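Local coordinates for fructooligosaccharide ABC transporter substrate-binding protein FusA (Streptococcus pneumoniae, PDB 5G5Y), which captures fructooligosaccharides such as kestose, nystose and inulin, but not sucrose, and serves as the solute-binding subunit of the FusABC-MsmK ABC importer, at residues E130-V135 with F268-N273; D193-F198 with I203-D208; F248-D251 with A257-H260. All coordinates share one frame; numbering follows the deposited sequence.

Contact 1 of 3, residues E130-V135 with F268-N273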
# COMPACT_ATOMS: atom_id res chain seq x y z
N GLU A 130 7.23 10.06 6.46
CA GLU A 130 6.72 9.38 7.64
C GLU A 130 5.54 8.47 7.37
O GLU A 130 5.12 7.76 8.29
CB GLU A 130 6.37 10.41 8.74
CG GLU A 130 7.62 11.03 9.33
CD GLU A 130 7.36 12.16 10.32
OE1 GLU A 130 6.34 12.17 11.02
OE2 GLU A 130 8.22 13.04 10.43
N SER A 131 5.03 8.43 6.12
CA SER A 131 3.92 7.58 5.77
C SER A 131 4.24 6.13 6.14
O SER A 131 5.36 5.66 5.94
CB SER A 131 3.58 7.67 4.27
OG SER A 131 2.61 6.68 3.90
N ILE A 132 3.23 5.43 6.64
CA ILE A 132 3.33 4.00 6.95
C ILE A 132 3.71 3.17 5.72
O ILE A 132 4.24 2.07 5.85
CB ILE A 132 1.99 3.48 7.55
CG1 ILE A 132 2.18 2.12 8.24
CG2 ILE A 132 0.89 3.42 6.50
CD1 ILE A 132 1.05 1.74 9.19
N HIS A 133 3.43 3.72 4.54
CA HIS A 133 3.73 3.09 3.28
C HIS A 133 5.17 3.21 2.79
O HIS A 133 5.55 2.49 1.88
CB HIS A 133 2.79 3.62 2.21
CG HIS A 133 1.36 3.37 2.53
ND1 HIS A 133 0.81 2.11 2.50
CD2 HIS A 133 0.40 4.20 2.97
CE1 HIS A 133 -0.46 2.19 2.86
NE2 HIS A 133 -0.72 3.45 3.18
N SER A 134 5.97 4.07 3.43
CA SER A 134 7.31 4.40 2.96
C SER A 134 8.25 3.20 2.86
O SER A 134 9.12 3.18 1.98
CB SER A 134 7.94 5.49 3.83
OG SER A 134 7.25 6.72 3.71
N VAL A 135 8.08 2.23 3.77
CA VAL A 135 8.85 0.97 3.76
C VAL A 135 7.82 -0.11 3.93
O VAL A 135 7.01 -0.02 4.86
CB VAL A 135 9.86 0.91 4.92
CG1 VAL A 135 10.63 -0.43 5.00
CG2 VAL A 135 10.88 2.01 4.72
N PHE A 268 12.06 -10.78 6.49
CA PHE A 268 11.33 -9.58 6.03
C PHE A 268 9.82 -9.79 6.09
O PHE A 268 9.31 -10.81 5.67
CB PHE A 268 11.75 -9.22 4.58
CG PHE A 268 13.21 -8.99 4.43
CD1 PHE A 268 14.07 -10.06 4.35
CD2 PHE A 268 13.73 -7.69 4.38
CE1 PHE A 268 15.44 -9.86 4.24
CE2 PHE A 268 15.10 -7.49 4.27
CZ PHE A 268 15.96 -8.58 4.19
N THR A 269 9.11 -8.76 6.52
CA THR A 269 7.65 -8.73 6.47
C THR A 269 7.15 -7.35 6.83
O THR A 269 7.91 -6.50 7.24
CB THR A 269 6.99 -9.82 7.40
OG1 THR A 269 5.63 -9.98 7.00
CG2 THR A 269 7.12 -9.47 8.83
N TRP A 270 5.86 -7.12 6.62
CA TRP A 270 5.26 -5.85 7.00
C TRP A 270 5.26 -5.63 8.50
O TRP A 270 5.68 -4.57 9.00
CB TRP A 270 3.86 -5.78 6.45
CG TRP A 270 3.09 -4.52 6.75
CD1 TRP A 270 2.26 -4.33 7.82
CD2 TRP A 270 3.01 -3.33 5.96
NE1 TRP A 270 1.68 -3.07 7.75
CE2 TRP A 270 2.12 -2.44 6.62
CE3 TRP A 270 3.60 -2.92 4.77
CZ2 TRP A 270 1.80 -1.20 6.12
CZ3 TRP A 270 3.28 -1.67 4.26
CH2 TRP A 270 2.39 -0.81 4.94
N ASP A 271 4.80 -6.63 9.22
CA ASP A 271 4.66 -6.56 10.67
C ASP A 271 5.01 -7.91 11.21
O ASP A 271 4.36 -8.88 10.82
CB ASP A 271 3.21 -6.15 10.98
CG ASP A 271 2.88 -6.06 12.47
OD1 ASP A 271 3.57 -6.65 13.34
OD2 ASP A 271 1.86 -5.37 12.77
N LYS A 272 5.99 -7.96 12.11
CA LYS A 272 6.51 -9.22 12.71
C LYS A 272 5.39 -10.05 13.37
O LYS A 272 5.43 -11.30 13.40
CB LYS A 272 7.61 -8.91 13.74
CG LYS A 272 7.13 -8.25 15.04
CD LYS A 272 8.25 -8.08 16.04
CE LYS A 272 7.66 -7.69 17.40
NZ LYS A 272 8.68 -7.24 18.36
N ASN A 273 4.35 -9.36 13.84
CA ASN A 273 3.21 -10.03 14.49
C ASN A 273 2.55 -11.10 13.61
O ASN A 273 2.07 -12.12 14.13
CB ASN A 273 2.21 -8.99 15.02
CG ASN A 273 2.76 -8.22 16.23
OD1 ASN A 273 2.68 -8.72 17.35
ND2 ASN A 273 3.32 -7.02 16.00

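Contact 2 of 3, residues D193-F198 with I203-D208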
# COMPACT_ATOMS: atom_id res chain seq x y z
N ASP A 193 10.03 -9.55 0.64
CA ASP A 193 11.23 -9.56 -0.17
C ASP A 193 12.40 -8.86 0.53
O ASP A 193 12.18 -8.01 1.38
CB ASP A 193 10.95 -8.83 -1.50
CG ASP A 193 12.08 -9.01 -2.50
OD1 ASP A 193 12.47 -10.19 -2.70
OD2 ASP A 193 12.67 -8.02 -3.01
N PHE A 194 13.64 -9.16 0.10
CA PHE A 194 14.85 -8.62 0.69
C PHE A 194 15.29 -7.25 0.16
O PHE A 194 16.29 -6.72 0.64
CB PHE A 194 16.06 -9.62 0.55
CG PHE A 194 16.40 -10.00 -0.87
CD1 PHE A 194 17.07 -9.12 -1.71
CD2 PHE A 194 15.98 -11.21 -1.39
CE1 PHE A 194 17.33 -9.47 -3.03
CE2 PHE A 194 16.26 -11.55 -2.71
CZ PHE A 194 16.95 -10.69 -3.52
N LYS A 195 14.60 -6.70 -0.85
CA LYS A 195 15.12 -5.55 -1.62
C LYS A 195 15.37 -4.30 -0.74
O LYS A 195 16.20 -3.44 -1.10
CB LYS A 195 14.28 -5.24 -2.87
CG LYS A 195 12.89 -4.67 -2.57
CD LYS A 195 12.15 -4.16 -3.81
CE LYS A 195 12.01 -5.20 -4.93
NZ LYS A 195 11.05 -6.27 -4.53
N PHE A 196 14.70 -4.20 0.41
CA PHE A 196 15.03 -3.18 1.42
C PHE A 196 16.55 -2.97 1.67
O PHE A 196 17.04 -1.83 1.87
CB PHE A 196 14.30 -3.50 2.75
CG PHE A 196 14.62 -2.57 3.85
CD1 PHE A 196 14.03 -1.30 3.90
CD2 PHE A 196 15.57 -2.90 4.78
CE1 PHE A 196 14.36 -0.40 4.90
CE2 PHE A 196 15.92 -1.99 5.78
CZ PHE A 196 15.31 -0.74 5.83
N LEU A 197 17.31 -4.06 1.64
CA LEU A 197 18.75 -3.99 1.97
C LEU A 197 19.58 -3.35 0.85
O LEU A 197 20.71 -2.95 1.10
CB LEU A 197 19.33 -5.37 2.27
CG LEU A 197 18.87 -6.04 3.59
CD1 LEU A 197 19.63 -7.35 3.81
CD2 LEU A 197 19.05 -5.12 4.80
N PHE A 198 19.04 -3.26 -0.36
CA PHE A 198 19.84 -2.73 -1.49
C PHE A 198 20.32 -1.30 -1.28
O PHE A 198 21.38 -0.93 -1.81
CB PHE A 198 19.08 -2.86 -2.82
CG PHE A 198 19.22 -4.23 -3.46
CD1 PHE A 198 19.34 -5.40 -2.68
CD2 PHE A 198 19.27 -4.36 -4.84
CE1 PHE A 198 19.48 -6.65 -3.28
CE2 PHE A 198 19.41 -5.60 -5.44
CZ PHE A 198 19.52 -6.75 -4.66
N ILE A 203 21.11 4.24 -3.25
CA ILE A 203 19.90 4.31 -4.10
C ILE A 203 18.83 3.30 -3.74
O ILE A 203 17.67 3.67 -3.42
CB ILE A 203 20.22 4.25 -5.61
CG1 ILE A 203 21.20 5.37 -5.94
CG2 ILE A 203 18.95 4.42 -6.41
CD1 ILE A 203 21.67 5.45 -7.38
N GLY A 204 19.18 2.02 -3.86
CA GLY A 204 18.29 0.97 -3.43
C GLY A 204 17.25 0.60 -4.47
O GLY A 204 17.48 0.78 -5.67
N ASP A 205 16.14 0.07 -4.00
CA ASP A 205 15.15 -0.59 -4.87
C ASP A 205 13.75 -0.55 -4.25
O ASP A 205 13.59 -0.41 -3.04
CB ASP A 205 15.59 -2.03 -5.14
CG ASP A 205 14.83 -2.70 -6.30
OD1 ASP A 205 14.39 -1.97 -7.23
OD2 ASP A 205 14.70 -3.97 -6.27
N ASN A 206 12.73 -0.71 -5.08
CA ASN A 206 11.37 -0.91 -4.56
C ASN A 206 10.59 -1.73 -5.56
O ASN A 206 11.14 -2.06 -6.62
CB ASN A 206 10.71 0.42 -4.22
CG ASN A 206 10.61 1.36 -5.41
OD1 ASN A 206 10.32 0.93 -6.54
ND2 ASN A 206 10.78 2.65 -5.16
N ASP A 207 9.33 -2.04 -5.25
CA ASP A 207 8.55 -2.95 -6.11
C ASP A 207 8.27 -2.39 -7.50
O ASP A 207 7.97 -3.16 -8.39
CB ASP A 207 7.25 -3.38 -5.41
CG ASP A 207 7.50 -4.37 -4.28
OD1 ASP A 207 8.63 -4.92 -4.20
OD2 ASP A 207 6.57 -4.62 -3.47
N ASP A 208 8.34 -1.07 -7.68
CA ASP A 208 8.24 -0.45 -9.02
C ASP A 208 9.60 -0.32 -9.73
O ASP A 208 9.64 0.11 -10.88
CB ASP A 208 7.67 0.96 -8.91
CG ASP A 208 6.28 0.99 -8.30
OD1 ASP A 208 5.42 0.20 -8.71
OD2 ASP A 208 6.03 1.81 -7.39
O HOH W 1 16.41 -0.67 -1.16
O HOH W 2 20.77 -0.63 -5.05

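Contact 3 of 3, residues F248-D251 with A257-H260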
# COMPACT_ATOMS: atom_id res chain seq x y z
N PHE A 248 13.39 -19.17 -2.53
CA PHE A 248 12.85 -18.92 -3.86
C PHE A 248 11.68 -19.81 -4.26
O PHE A 248 11.12 -19.64 -5.34
CB PHE A 248 13.98 -18.97 -4.89
CG PHE A 248 15.01 -17.92 -4.68
CD1 PHE A 248 14.84 -16.65 -5.24
CD2 PHE A 248 16.15 -18.18 -3.91
CE1 PHE A 248 15.79 -15.66 -5.02
CE2 PHE A 248 17.10 -17.19 -3.70
CZ PHE A 248 16.92 -15.93 -4.25
N GLU A 249 11.28 -20.73 -3.39
CA GLU A 249 10.20 -21.70 -3.68
C GLU A 249 8.99 -21.61 -2.77
O GLU A 249 7.88 -21.86 -3.21
CB GLU A 249 10.76 -23.11 -3.58
CG GLU A 249 11.68 -23.45 -4.73
CD GLU A 249 12.40 -24.76 -4.53
OE1 GLU A 249 12.92 -25.00 -3.42
OE2 GLU A 249 12.47 -25.54 -5.50
N HIS A 250 9.18 -21.27 -1.52
CA HIS A 250 8.08 -21.35 -0.56
C HIS A 250 7.02 -20.26 -0.71
O HIS A 250 7.23 -19.24 -1.37
CB HIS A 250 8.61 -21.43 0.86
CG HIS A 250 9.41 -20.24 1.30
ND1 HIS A 250 10.19 -20.28 2.41
CD2 HIS A 250 9.57 -19.00 0.77
CE1 HIS A 250 10.81 -19.13 2.58
NE2 HIS A 250 10.45 -18.33 1.59
N ASP A 251 5.87 -20.51 -0.11
CA ASP A 251 4.77 -19.58 -0.11
C ASP A 251 4.56 -19.04 1.29
O ASP A 251 5.29 -19.39 2.20
CB ASP A 251 3.50 -20.23 -0.71
CG ASP A 251 2.92 -21.38 0.13
OD1 ASP A 251 3.36 -21.67 1.27
OD2 ASP A 251 1.98 -22.01 -0.40
N ALA A 257 4.89 -20.64 8.93
CA ALA A 257 5.07 -21.86 9.77
C ALA A 257 6.45 -21.89 10.39
O ALA A 257 6.62 -22.13 11.59
CB ALA A 257 4.82 -23.13 8.94
N LYS A 258 7.47 -21.62 9.56
CA LYS A 258 8.82 -21.52 10.05
C LYS A 258 9.02 -20.32 10.96
O LYS A 258 9.73 -20.42 11.96
CB LYS A 258 9.82 -21.44 8.89
CG LYS A 258 9.93 -22.75 8.15
CD LYS A 258 10.92 -22.63 7.00
CE LYS A 258 10.31 -21.94 5.79
NZ LYS A 258 11.30 -22.02 4.68
N GLY A 259 8.40 -19.19 10.61
CA GLY A 259 8.42 -18.02 11.50
C GLY A 259 7.79 -18.26 12.87
O GLY A 259 8.34 -17.86 13.89
N HIS A 260 6.62 -18.90 12.86
CA HIS A 260 5.89 -19.28 14.10
C HIS A 260 6.78 -20.11 15.04
O HIS A 260 6.76 -19.92 16.26
CB HIS A 260 4.62 -20.06 13.71
CG HIS A 260 3.77 -20.47 14.88
ND1 HIS A 260 3.09 -21.67 14.91
CD2 HIS A 260 3.49 -19.85 16.05
CE1 HIS A 260 2.42 -21.76 16.04
NE2 HIS A 260 2.65 -20.68 16.76

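Contact 1 of 3, residues E130-V135 with F268-N273
Ile132 is the first residue of 130-135 to meet Trp270, and it does so with both its side chain and its backbone. With CG1 anti to the backbone N (chi1 -164°), this branch comes within 4.0 Å of CZ2 of Trp270, and the two side chains cross at about a right angle. The backbone O of Ile132 approaches the same six-membered ring obliquely, 3.5 Å from CH2 of Trp270. The other branch, CG2 of Ile132, lies 3.6 Å above the plane of the His133 ring, offset toward its rim. A beta-branched residue suits the place because each branch can serve a different ring; its side chain also touches Leu125 and, on helix 399-412, Arg404 and Leu405.

At His133, the ring comes nearer to Trp270 although its CB points away from it. ND1 of His133 stands at the indole's edge, near the indole plane, 4.1 Å from CH2 of Trp270. The backbone here is a type I turn from Ser131 to Ser134, closed by Ser134 N to Ser131 O and overlapped by an ST turn in which His133 N donates to Ser131 OG over 3.1 Å. This turn lies in the loop between strands 121-123 and 138-142, facing the residues that follow strand 264-269. Trp270 binds substrate, as do the nearby Glu123 and Asn191, so the contact brings the 130-135 turn against the sugar-binding site; a broad, flat indole is a common choice for carbohydrate recognition.

Further along, Val135 meets the indole through its backbone O, which lies obliquely, 4.1 Å from CZ3 of Trp270. That oxygen accepts a hydrogen bond from NH1 of Arg404 on helix 399-412. The same arginine makes a cation-pi interaction with Trp270 and donates through NE to its backbone O, joining the two segments from a third element.

Contact 2 of 3, residues D193-F198 with I203-D208
Lys195 reaches Asp207 by folding its chain: chi1 of 70° sets CG between the backbone N and the carbonyl carbon, and bends at chi3 (55°) and chi4 (70°) bring the ammonium group between Asp193 and Asp207. Lys195 NZ then meets Asp207 OD1 at 2.8 Å, nearly end-on to that C-O bond, and Asp193 OD2 also at 2.8 Å, from above the carboxylate plane. Lys195 N approaches Asp193 OD2 from the opposite face, forming an Asx turn. The three residues make a salt-bridge network tying together two parts of one long loop. A flexible lysine suits this buried spot: its charge is shared by two carboxylates, and Tyr447 OH is a further partner.

Asp205 OD2 lies 3.2 Å from Lys195 CE, beside the aliphatic chain, while its OD1 is hydrogen-bonded to Thr221 OG1 and His209 ND1. Gly204, at positive phi, brings its CA within 3.7 Å of Phe198 C. Water 1 bridges the backbones, accepting from Asp205 N and lying 2.8 Å from Lys195 O.

Both segments lie between strands 181-183 and 210-212. Helix 225-239 meets Phe198 through Val231 and Asp205 through Tyr227; helix 429-455 touches Lys195 through Arg450, and Phe194 and Leu197 rest on Phe268 of strand 264-269.

Contact 3 of 3, residues F248-D251 with A257-H260
His250 presents the edge of its imidazole to the end of Lys258, and one hydrogen bond carries the contact. Lys258 NZ donates to His250 ND1 over 3.1 Å and lies in the ring plane, only 3° out of it. The same NZ is 3.6 Å from His250 CE1, so the ammonium group sits at the rim and not over a face. The two side chains cross at a slant. Lys258 is extended except for a bend at chi3 (-79°). Tyr255 meets the imidazole as well, the ring planes at about 75°.

The arrangement spans the start of helix 252-260: His250 lies in the loop just before it, and Lys258 is one of its later residues, with a chain long enough to reach back. Between them, Asp251 takes the N-cap position, its OD1 accepting from Ser254 N. The helix ends at His260, which with Asp261 binds a zinc ion.

Histidine suits the place because it can use both nitrogens in opposite senses. NE2 is hydrogen-bonded to Phe185 O and so should carry a proton, while ND1 accepts from Lys258, a pattern consistent with a neutral ring. Lys258 NZ also forms salt bridges with Glu246 and Asp244, which probably keep it charged.

Overall arrangement
Contact 2 is buried, whereas contacts 1 and 3 are partly buried, with contact 3 the farthest from the centre of the chain. Strand 264-269 links contacts 1 and 2: its Phe268 packs by CG against Asp193 O at 3.4 Å, and Val135 of contact 1 touches Phe196 of contact 2. Contact 3 touches neither, although its helix 252-260 directly precedes that strand. Contacts 2 and 3 share neighbours: Phe185 meets Phe194 and Phe248 edge-to-face, and helix 429-455 packs on both. Their chemistry differs accordingly: van der Waals contact with an indole at the sugar site, an interior salt-bridge network with bridging water, and one histidine-lysine hydrogen bond between helix 252-260 and the loop before it.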